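PDB 2WTB: peroxisomal fatty acid beta-oxidation multifunctional protein MFP2 from Arabidopsis thaliana, which hydrates long-chain enoyl-CoA and oxidises 3-hydroxyacyl-CoA of varied chain length in peroxisomal fatty acid beta-oxidation during seed germination. Local coordinates for residues H125-A130 with L183-V188; L154-G159 with S216-L221; E226-L231 with A254-I259. One frame throughout, in Å; residues are numbered along the deposited sequence.

Contact 1: H125-A130 with L183-V188; sequences HARISA and LIDAVV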
loop_
_atom_site.group_PDB
_atom_site.type_symbol
_atom_site.label_atom_id
_atom_site.label_comp_id
_atom_site.label_asym_id
_atom_site.label_seq_id
_atom_site.Cartn_x
_atom_site.Cartn_y
_atom_site.Cartn_z
ATOM N N HIS A 125 -4.162 32.645 -9.509
ATOM C CA HIS A 125 -3.107 33.505 -10.029
ATOM C C HIS A 125 -1.914 33.676 -9.087
ATOM O O HIS A 125 -0.863 34.191 -9.484
ATOM C CB HIS A 125 -3.702 34.851 -10.435
ATOM C CG HIS A 125 -4.793 34.727 -11.451
ATOM N ND1 HIS A 125 -6.124 34.901 -11.142
ATOM C CD2 HIS A 125 -4.750 34.409 -12.766
ATOM C CE1 HIS A 125 -6.854 34.717 -12.228
ATOM N NE2 HIS A 125 -6.044 34.416 -13.227
ATOM N N ALA A 126 -2.082 33.227 -7.847
ATOM C CA ALA A 126 -1.002 33.222 -6.864
ATOM C C ALA A 126 -1.323 32.213 -5.768
ATOM O O ALA A 126 -2.476 31.813 -5.611
ATOM C CB ALA A 126 -0.806 34.608 -6.276
ATOM N N ARG A 127 -0.313 31.801 -5.008
ATOM C CA ARG A 127 -0.526 30.793 -3.971
ATOM C C ARG A 127 0.137 31.117 -2.635
ATOM O O ARG A 127 1.354 31.285 -2.552
ATOM C CB ARG A 127 -0.075 29.417 -4.467
ATOM C CG ARG A 127 -1.003 28.828 -5.508
ATOM C CD ARG A 127 -0.237 28.121 -6.607
ATOM N NE ARG A 127 -0.831 28.434 -7.898
ATOM C CZ ARG A 127 -0.348 29.336 -8.742
ATOM N NH1 ARG A 127 0.761 30.000 -8.450
ATOM N NH2 ARG A 127 -0.962 29.558 -9.892
ATOM N N ILE A 128 -0.680 31.201 -1.592
ATOM C CA ILE A 128 -0.184 31.359 -0.232
ATOM C C ILE A 128 -0.378 30.046 0.510
ATOM O O ILE A 128 -1.434 29.424 0.407
ATOM C CB ILE A 128 -0.929 32.474 0.519
ATOM C CG1 ILE A 128 -0.987 33.741 -0.335
ATOM C CG2 ILE A 128 -0.261 32.750 1.856
ATOM C CD1 ILE A 128 0.353 34.144 -0.906
ATOM N N SER A 129 0.636 29.620 1.256
ATOM C CA SER A 129 0.574 28.329 1.930
ATOM C C SER A 129 1.129 28.369 3.350
ATOM O O SER A 129 1.993 29.187 3.673
ATOM C CB SER A 129 1.316 27.267 1.115
ATOM O OG SER A 129 1.143 25.977 1.675
ATOM N N ALA A 130 0.618 27.476 4.191
ATOM C CA ALA A 130 1.115 27.318 5.549
ATOM C C ALA A 130 2.351 26.427 5.530
ATOM O O ALA A 130 2.490 25.576 4.652
ATOM C CB ALA A 130 0.037 26.722 6.438
ATOM N N LEU A 183 6.100 26.972 -7.119
ATOM C CA LEU A 183 4.752 26.434 -6.979
ATOM C C LEU A 183 3.954 27.255 -5.971
ATOM O O LEU A 183 2.781 27.561 -6.194
ATOM C CB LEU A 183 4.809 24.971 -6.545
ATOM C CG LEU A 183 3.470 24.278 -6.299
ATOM C CD1 LEU A 183 2.541 24.468 -7.483
ATOM C CD2 LEU A 183 3.686 22.802 -6.015
ATOM N N ILE A 184 4.611 27.606 -4.866
ATOM C CA ILE A 184 4.024 28.436 -3.817
ATOM C C ILE A 184 4.679 29.814 -3.798
ATOM O O ILE A 184 5.904 29.926 -3.771
ATOM C CB ILE A 184 4.205 27.795 -2.427
ATOM C CG1 ILE A 184 3.492 26.445 -2.360
ATOM C CG2 ILE A 184 3.683 28.722 -1.344
ATOM C CD1 ILE A 184 1.988 26.543 -2.510
ATOM N N ASP A 185 3.858 30.860 -3.799
ATOM C CA ASP A 185 4.356 32.231 -3.882
ATOM C C ASP A 185 4.828 32.790 -2.541
ATOM O O ASP A 185 5.679 33.675 -2.501
ATOM C CB ASP A 185 3.288 33.148 -4.475
ATOM C CG ASP A 185 3.051 32.886 -5.948
ATOM O OD1 ASP A 185 4.037 32.848 -6.711
ATOM O OD2 ASP A 185 1.878 32.723 -6.340
ATOM N N ALA A 186 4.268 32.282 -1.448
ATOM C CA ALA A 186 4.625 32.770 -0.119
ATOM C C ALA A 186 4.237 31.783 0.976
ATOM O O ALA A 186 3.195 31.131 0.897
ATOM C CB ALA A 186 3.982 34.128 0.139
ATOM N N VAL A 187 5.085 31.679 1.995
ATOM C CA VAL A 187 4.808 30.821 3.141
ATOM C C VAL A 187 4.615 31.658 4.401
ATOM O O VAL A 187 5.537 32.329 4.860
ATOM C CB VAL A 187 5.939 29.804 3.384
ATOM C CG1 VAL A 187 5.653 28.988 4.639
ATOM C CG2 VAL A 187 6.103 28.892 2.181
ATOM N N VAL A 188 3.409 31.619 4.955
ATOM C CA VAL A 188 3.098 32.368 6.166
ATOM C C VAL A 188 2.443 31.448 7.186
ATOM O O VAL A 188 1.985 30.359 6.834
ATOM C CB VAL A 188 2.154 33.548 5.868
ATOM C CG1 VAL A 188 2.820 34.533 4.925
ATOM C CG2 VAL A 188 0.839 33.044 5.282
HETATM O O HOH W 1 2.329 34.273 -8.517
#
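Strand 126-129 and the short strand 186-187 pair in parallel, and backbone hydrogen bonds hold them together in this buried contact at one margin of the crotonase-type sheet of the hydratase domain. Ile128 lies beside Ala186 and Ser129 beside Val187. Ser129 takes part through both backbone groups: its N donates to Ala186 O at 3.0 Å, and its O receives Val188 N at 3.1 Å. One residue earlier the carbonyl of Arg127 is shared, with Asp185 N at 2.8 Å and Ala186 N farther off at 3.3 Å. Asp185 also answers with its side chain. CG stands beside its own backbone N (chi1 -70°), which carries OD2 back to Arg127 N at 2.7 Å; the N-H comes to the anti side of the carboxylate. Asp185 thus grips both the N-H and the C=O of Arg127 just where the pairing begins. The guanidinium of Arg127 adds only a long salt bridge, NH1 to the same OD2 at 3.6 Å, with the two planes turned 47° apart; its firmer partners are the carbonyls of Ala121 and Met122 on helix 116-123. On one face of the sheet Ile128 reaches Ala186 CB with CD1 and Val188 with CG2, under the cover of Trp200 and Leu193 from helix 193-205. The other face has Ser129 CB resting on CG2 and CD1 of Ile184, with CG2 3.7 Å away. On its far side strand 126-129 bonds to strand 105-109, so 186-187 closes the series as an outermost strand. Such parallel strands joined through intervening helices belong to the crotonase fold, here the enoyl-CoA hydratase/isomerase part of the enzyme.

Contact 2: L154-G159 with S216-L221; sequences LPRLVG and SKTDKL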
loop_
_atom_site.group_PDB
_atom_site.type_symbol
_atom_site.label_atom_id
_atom_site.label_comp_id
_atom_site.label_asym_id
_atom_site.label_seq_id
_atom_site.Cartn_x
_atom_site.Cartn_y
_atom_site.Cartn_z
ATOM N N LEU A 154 1.535 22.224 -13.811
ATOM C CA LEU A 154 2.645 21.793 -12.962
ATOM C C LEU A 154 4.011 22.000 -13.623
ATOM O O LEU A 154 4.883 22.651 -13.049
ATOM C CB LEU A 154 2.469 20.339 -12.506
ATOM C CG LEU A 154 3.546 19.793 -11.562
ATOM C CD1 LEU A 154 3.765 20.727 -10.382
ATOM C CD2 LEU A 154 3.190 18.399 -11.077
ATOM N N PRO A 155 4.205 21.448 -14.833
ATOM C CA PRO A 155 5.486 21.661 -15.516
ATOM C C PRO A 155 5.776 23.141 -15.757
ATOM O O PRO A 155 6.937 23.545 -15.747
ATOM C CB PRO A 155 5.298 20.932 -16.851
ATOM C CG PRO A 155 4.243 19.915 -16.579
ATOM C CD PRO A 155 3.313 20.564 -15.603
ATOM N N ARG A 156 4.733 23.938 -15.965
ATOM C CA ARG A 156 4.905 25.367 -16.211
ATOM C C ARG A 156 5.231 26.165 -14.944
ATOM O O ARG A 156 5.763 27.273 -15.022
ATOM C CB ARG A 156 3.667 25.945 -16.905
ATOM C CG ARG A 156 3.481 25.431 -18.318
ATOM C CD ARG A 156 2.172 25.896 -18.925
ATOM N NE ARG A 156 1.894 25.195 -20.176
ATOM C CZ ARG A 156 2.282 25.622 -21.372
ATOM N NH1 ARG A 156 2.963 26.752 -21.484
ATOM N NH2 ARG A 156 1.987 24.919 -22.456
ATOM N N LEU A 157 4.918 25.600 -13.782
ATOM C CA LEU A 157 5.161 26.289 -12.514
ATOM C C LEU A 157 6.443 25.832 -11.821
ATOM O O LEU A 157 7.118 26.629 -11.169
ATOM C CB LEU A 157 3.966 26.128 -11.568
ATOM C CG LEU A 157 2.755 27.013 -11.868
ATOM C CD1 LEU A 157 1.592 26.670 -10.952
ATOM C CD2 LEU A 157 3.122 28.483 -11.742
ATOM N N VAL A 158 6.779 24.553 -11.964
ATOM C CA VAL A 158 7.909 23.992 -11.232
ATOM C C VAL A 158 9.003 23.470 -12.150
ATOM O O VAL A 158 10.091 23.123 -11.691
ATOM C CB VAL A 158 7.470 22.850 -10.296
ATOM C CG1 VAL A 158 6.274 23.281 -9.461
ATOM C CG2 VAL A 158 7.148 21.599 -11.098
ATOM N N GLY A 159 8.712 23.417 -13.446
ATOM C CA GLY A 159 9.649 22.879 -14.414
ATOM C C GLY A 159 9.236 21.488 -14.856
ATOM O O GLY A 159 8.466 20.815 -14.170
ATOM N N SER A 216 -0.482 29.594 -19.453
ATOM C CA SER A 216 0.212 30.167 -20.605
ATOM C C SER A 216 1.602 30.691 -20.239
ATOM O O SER A 216 2.091 31.650 -20.831
ATOM C CB SER A 216 -0.632 31.269 -21.252
ATOM O OG SER A 216 -1.183 32.140 -20.279
ATOM N N LYS A 217 2.230 30.045 -19.262
ATOM C CA LYS A 217 3.557 30.427 -18.796
ATOM C C LYS A 217 4.608 29.489 -19.384
ATOM O O LYS A 217 4.490 28.270 -19.269
ATOM C CB LYS A 217 3.596 30.378 -17.266
ATOM C CG LYS A 217 4.911 30.802 -16.631
ATOM C CD LYS A 217 4.909 30.476 -15.138
ATOM C CE LYS A 217 6.126 31.049 -14.431
ATOM N NZ LYS A 217 6.106 32.539 -14.434
ATOM N N THR A 218 5.634 30.059 -20.011
ATOM C CA THR A 218 6.672 29.266 -20.671
ATOM C C THR A 218 8.046 29.458 -20.027
ATOM O O THR A 218 8.976 28.692 -20.281
ATOM C CB THR A 218 6.750 29.596 -22.172
ATOM O OG1 THR A 218 5.478 29.341 -22.778
ATOM C CG2 THR A 218 7.809 28.746 -22.858
ATOM N N ASP A 219 8.157 30.483 -19.189
ATOM C CA ASP A 219 9.372 30.758 -18.426
ATOM C C ASP A 219 10.128 29.513 -17.970
ATOM O O ASP A 219 11.349 29.461 -18.058
ATOM C CB ASP A 219 9.038 31.601 -17.191
ATOM C CG ASP A 219 9.275 33.079 -17.410
ATOM O OD1 ASP A 219 10.117 33.431 -18.266
ATOM O OD2 ASP A 219 8.627 33.889 -16.717
ATOM N N LYS A 220 9.399 28.521 -17.464
ATOM C CA LYS A 220 10.027 27.388 -16.789
ATOM C C LYS A 220 10.263 26.178 -17.687
ATOM O O LYS A 220 10.982 25.253 -17.308
ATOM C CB LYS A 220 9.202 26.975 -15.567
ATOM C CG LYS A 220 8.953 28.100 -14.574
ATOM C CD LYS A 220 10.259 28.709 -14.085
ATOM C CE LYS A 220 11.123 27.672 -13.385
ATOM N NZ LYS A 220 10.408 27.040 -12.245
ATOM N N LEU A 221 9.658 26.179 -18.870
ATOM C CA LEU A 221 9.808 25.059 -19.795
ATOM C C LEU A 221 11.152 25.093 -20.510
ATOM O O LEU A 221 11.720 26.163 -20.729
ATOM C CB LEU A 221 8.679 25.050 -20.826
ATOM C CG LEU A 221 7.262 24.842 -20.297
ATOM C CD1 LEU A 221 6.270 24.829 -21.447
ATOM C CD2 LEU A 221 7.173 23.557 -19.491
#
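The last turn of helix 150-158 lies against an irregular segment that folds into a type I beta turn from Thr218 to Leu221, and the backbones draw closest at Gly159 and Lys220, whose CA atoms are 5.1 Å apart. Arg156 buries the most surface. Its chain is extended from CG to NE and runs alongside the carbonyl of Lys217, with CG 3.2 Å from that O, until NH1 turns back to donate to the same Lys217 O at 3.1 Å. The oxygen lies near the guanidinium plane, yet the nitrogen stands above the carbonyl plane, 62° out of it, so the bond bypasses the lone pairs. Leu221 CD1 sits over one face of the guanidinium, 3.8 Å from NH1, while its other methyl, CD2, meets Pro155. Two lysines lean on the helix end mainly with their carbons: Lys217 CD and Lys220 CG both lie 3.3 Å from Arg156 O. Lys220 bends at chi2, chi3 and chi4, curling its chain round so that NZ makes a weak hydrogen bond to Leu157 O at 3.5 Å. A positive charge beside carbonyls at a helix C-terminus is probably favourable. Gly159 leaves helix 150-158 with positive phi and serves as N-cap of helix 160-169, where Pro155 and Val158 pack on Ala163, while Leu157 faces Met122 of helix 116-123.

Contact 3: E226-L231 with A254-I259; sequences EAREIL and AIEVGI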
loop_
_atom_site.group_PDB
_atom_site.type_symbol
_atom_site.label_atom_id
_atom_site.label_comp_id
_atom_site.label_asym_id
_atom_site.label_seq_id
_atom_site.Cartn_x
_atom_site.Cartn_y
_atom_site.Cartn_z
ATOM N N GLU A 226 14.679 20.022 -26.470
ATOM C CA GLU A 226 15.155 19.358 -25.261
ATOM C C GLU A 226 14.006 18.769 -24.449
ATOM O O GLU A 226 14.155 17.722 -23.818
ATOM C CB GLU A 226 15.959 20.328 -24.397
ATOM C CG GLU A 226 16.461 19.721 -23.101
ATOM C CD GLU A 226 17.181 20.728 -22.231
ATOM O OE1 GLU A 226 17.166 21.930 -22.573
ATOM O OE2 GLU A 226 17.758 20.318 -21.202
ATOM N N ALA A 227 12.865 19.448 -24.458
ATOM C CA ALA A 227 11.684 18.945 -23.772
ATOM C C ALA A 227 11.313 17.577 -24.327
ATOM O O ALA A 227 10.922 16.680 -23.580
ATOM C CB ALA A 227 10.524 19.914 -23.915
ATOM N N ARG A 228 11.444 17.419 -25.643
ATOM C CA ARG A 228 11.178 16.136 -26.286
ATOM C C ARG A 228 12.186 15.083 -25.844
ATOM O O ARG A 228 11.856 13.903 -25.731
ATOM C CB ARG A 228 11.195 16.270 -27.810
ATOM C CG ARG A 228 9.900 16.798 -28.402
ATOM C CD ARG A 228 9.758 16.378 -29.854
ATOM N NE ARG A 228 8.426 16.656 -30.381
ATOM C CZ ARG A 228 8.156 17.607 -31.268
ATOM N NH1 ARG A 228 9.131 18.373 -31.738
ATOM N NH2 ARG A 228 6.913 17.788 -31.692
ATOM N N GLU A 229 13.417 15.518 -25.598
ATOM C CA GLU A 229 14.466 14.628 -25.122
ATOM C C GLU A 229 14.145 14.138 -23.713
ATOM O O GLU A 229 14.362 12.973 -23.379
ATOM C CB GLU A 229 15.813 15.352 -25.139
ATOM C CG GLU A 229 17.018 14.444 -24.973
ATOM C CD GLU A 229 18.328 15.183 -25.167
ATOM O OE1 GLU A 229 18.305 16.431 -25.208
ATOM O OE2 GLU A 229 19.379 14.516 -25.282
ATOM N N ILE A 230 13.619 15.042 -22.892
ATOM C CA ILE A 230 13.251 14.721 -21.521
ATOM C C ILE A 230 12.016 13.826 -21.482
ATOM O O ILE A 230 11.943 12.885 -20.692
ATOM C CB ILE A 230 12.989 16.002 -20.705
ATOM C CG1 ILE A 230 14.302 16.749 -20.465
ATOM C CG2 ILE A 230 12.328 15.668 -19.386
ATOM C CD1 ILE A 230 14.119 18.150 -19.941
ATOM N N LEU A 231 11.049 14.124 -22.346
ATOM C CA LEU A 231 9.816 13.346 -22.425
ATOM C C LEU A 231 10.069 11.949 -22.984
ATOM O O LEU A 231 9.552 10.958 -22.470
ATOM C CB LEU A 231 8.774 14.081 -23.272
ATOM C CG LEU A 231 8.063 15.251 -22.585
ATOM C CD1 LEU A 231 7.471 16.213 -23.604
ATOM C CD2 LEU A 231 6.993 14.740 -21.633
ATOM N N ALA A 254 -0.247 13.512 -22.704
ATOM C CA ALA A 254 -0.930 14.770 -22.437
ATOM C C ALA A 254 0.064 15.885 -22.141
ATOM O O ALA A 254 -0.172 17.046 -22.483
ATOM C CB ALA A 254 -1.906 14.609 -21.278
ATOM N N ILE A 255 1.176 15.529 -21.507
ATOM C CA ILE A 255 2.191 16.510 -21.143
ATOM C C ILE A 255 2.910 17.029 -22.385
ATOM O O ILE A 255 3.087 18.237 -22.552
ATOM C CB ILE A 255 3.214 15.931 -20.139
ATOM C CG1 ILE A 255 2.509 15.485 -18.855
ATOM C CG2 ILE A 255 4.289 16.957 -19.816
ATOM C CD1 ILE A 255 3.449 15.024 -17.759
ATOM N N GLU A 256 3.312 16.110 -23.258
ATOM C CA GLU A 256 4.018 16.467 -24.482
ATOM C C GLU A 256 3.160 17.330 -25.403
ATOM O O GLU A 256 3.620 18.351 -25.916
ATOM C CB GLU A 256 4.482 15.210 -25.220
ATOM C CG GLU A 256 5.270 15.492 -26.489
ATOM C CD GLU A 256 5.954 14.256 -27.032
ATOM O OE1 GLU A 256 6.748 14.384 -27.990
ATOM O OE2 GLU A 256 5.700 13.156 -26.498
ATOM N N VAL A 257 1.914 16.916 -25.606
ATOM C CA VAL A 257 0.988 17.662 -26.450
ATOM C C VAL A 257 0.853 19.109 -25.986
ATOM O O VAL A 257 0.888 20.036 -26.796
ATOM C CB VAL A 257 -0.404 17.004 -26.479
ATOM C CG1 VAL A 257 -1.385 17.865 -27.261
ATOM C CG2 VAL A 257 -0.313 15.611 -27.075
ATOM N N GLY A 258 0.701 19.297 -24.679
ATOM C CA GLY A 258 0.568 20.625 -24.115
ATOM C C GLY A 258 1.789 21.488 -24.363
ATOM O O GLY A 258 1.679 22.699 -24.555
ATOM N N ILE A 259 2.960 20.864 -24.354
ATOM C CA ILE A 259 4.205 21.584 -24.588
ATOM C C ILE A 259 4.371 21.933 -26.065
ATOM O O ILE A 259 4.719 23.062 -26.412
ATOM C CB ILE A 259 5.418 20.767 -24.117
ATOM C CG1 ILE A 259 5.388 20.610 -22.597
ATOM C CG2 ILE A 259 6.711 21.428 -24.560
ATOM C CD1 ILE A 259 6.502 19.748 -22.052
#
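Leu231 is the main bump here, pushed from segment 226-231 of helix 224-241 into a hollow that Ile255, Glu256 and Ile259 form on segment 254-259 of helix 247-260. The two helical segments run almost exactly antiparallel, 178° between their directions, their axes coming within 10.8 Å. Leu231 divides its methyls between the walls. CD1 presses on the base of Glu256, 3.5 Å from its CB, and also meets Ile259 CD1 at 4.0 Å, while CD2 turns to Ile255 CG2 at 3.9 Å. Leu231 CG lies beside its own backbone N (chi1 -77°), which sends the fork across the gap. One turn back, the small Ala227 leaves room for the beta-branch of Ile259: CB and CG2 meet at 4.2 Å, a light touch. Ile255 also packs on Leu160 and Leu164 of helix 160-169, so Leu231 enters an apolar layer that continues beyond these two helices. Along the outer margin, Glu256 stretches its chain past Leu231, with CG opposite the backbone N, and brings OE1 to the edge of the Arg228 guanidinium. The two side chains cross at about a right angle. OE1 lies 3.7 Å from Arg228 NE, a long salt bridge, and the planes are 63° apart rather than matched as a two-toothed pair. The chemistry is therefore mostly apolar fit, edged by a loose charge pairing at the solvent side that probably adds only modestly to it.

Contacts 1 and 2 interlock along the chain, their segments alternating, and contact 3 follows in series. Contact 1 closes the outer margin of the hydratase sheet. About 16 Å away, centre to centre, contact 2 lies among the helices, touching it where Val158 and Leu157 pack on Leu183 and Leu157 also meets Arg127. A further 12 Å on, contact 3 joins helices 224-241 and 247-260; Arg156 NH2 comes 3.1 Å from Gly258 O. Contacts 1 and 3 do not touch, their nearest atoms being about 14 Å apart. Contact 2 therefore bridges sheet and helix pair. In each contact the nearest side chain stays about 9 to 10 Å from that of the predicted nucleophile Glu119, so none forms the site itself.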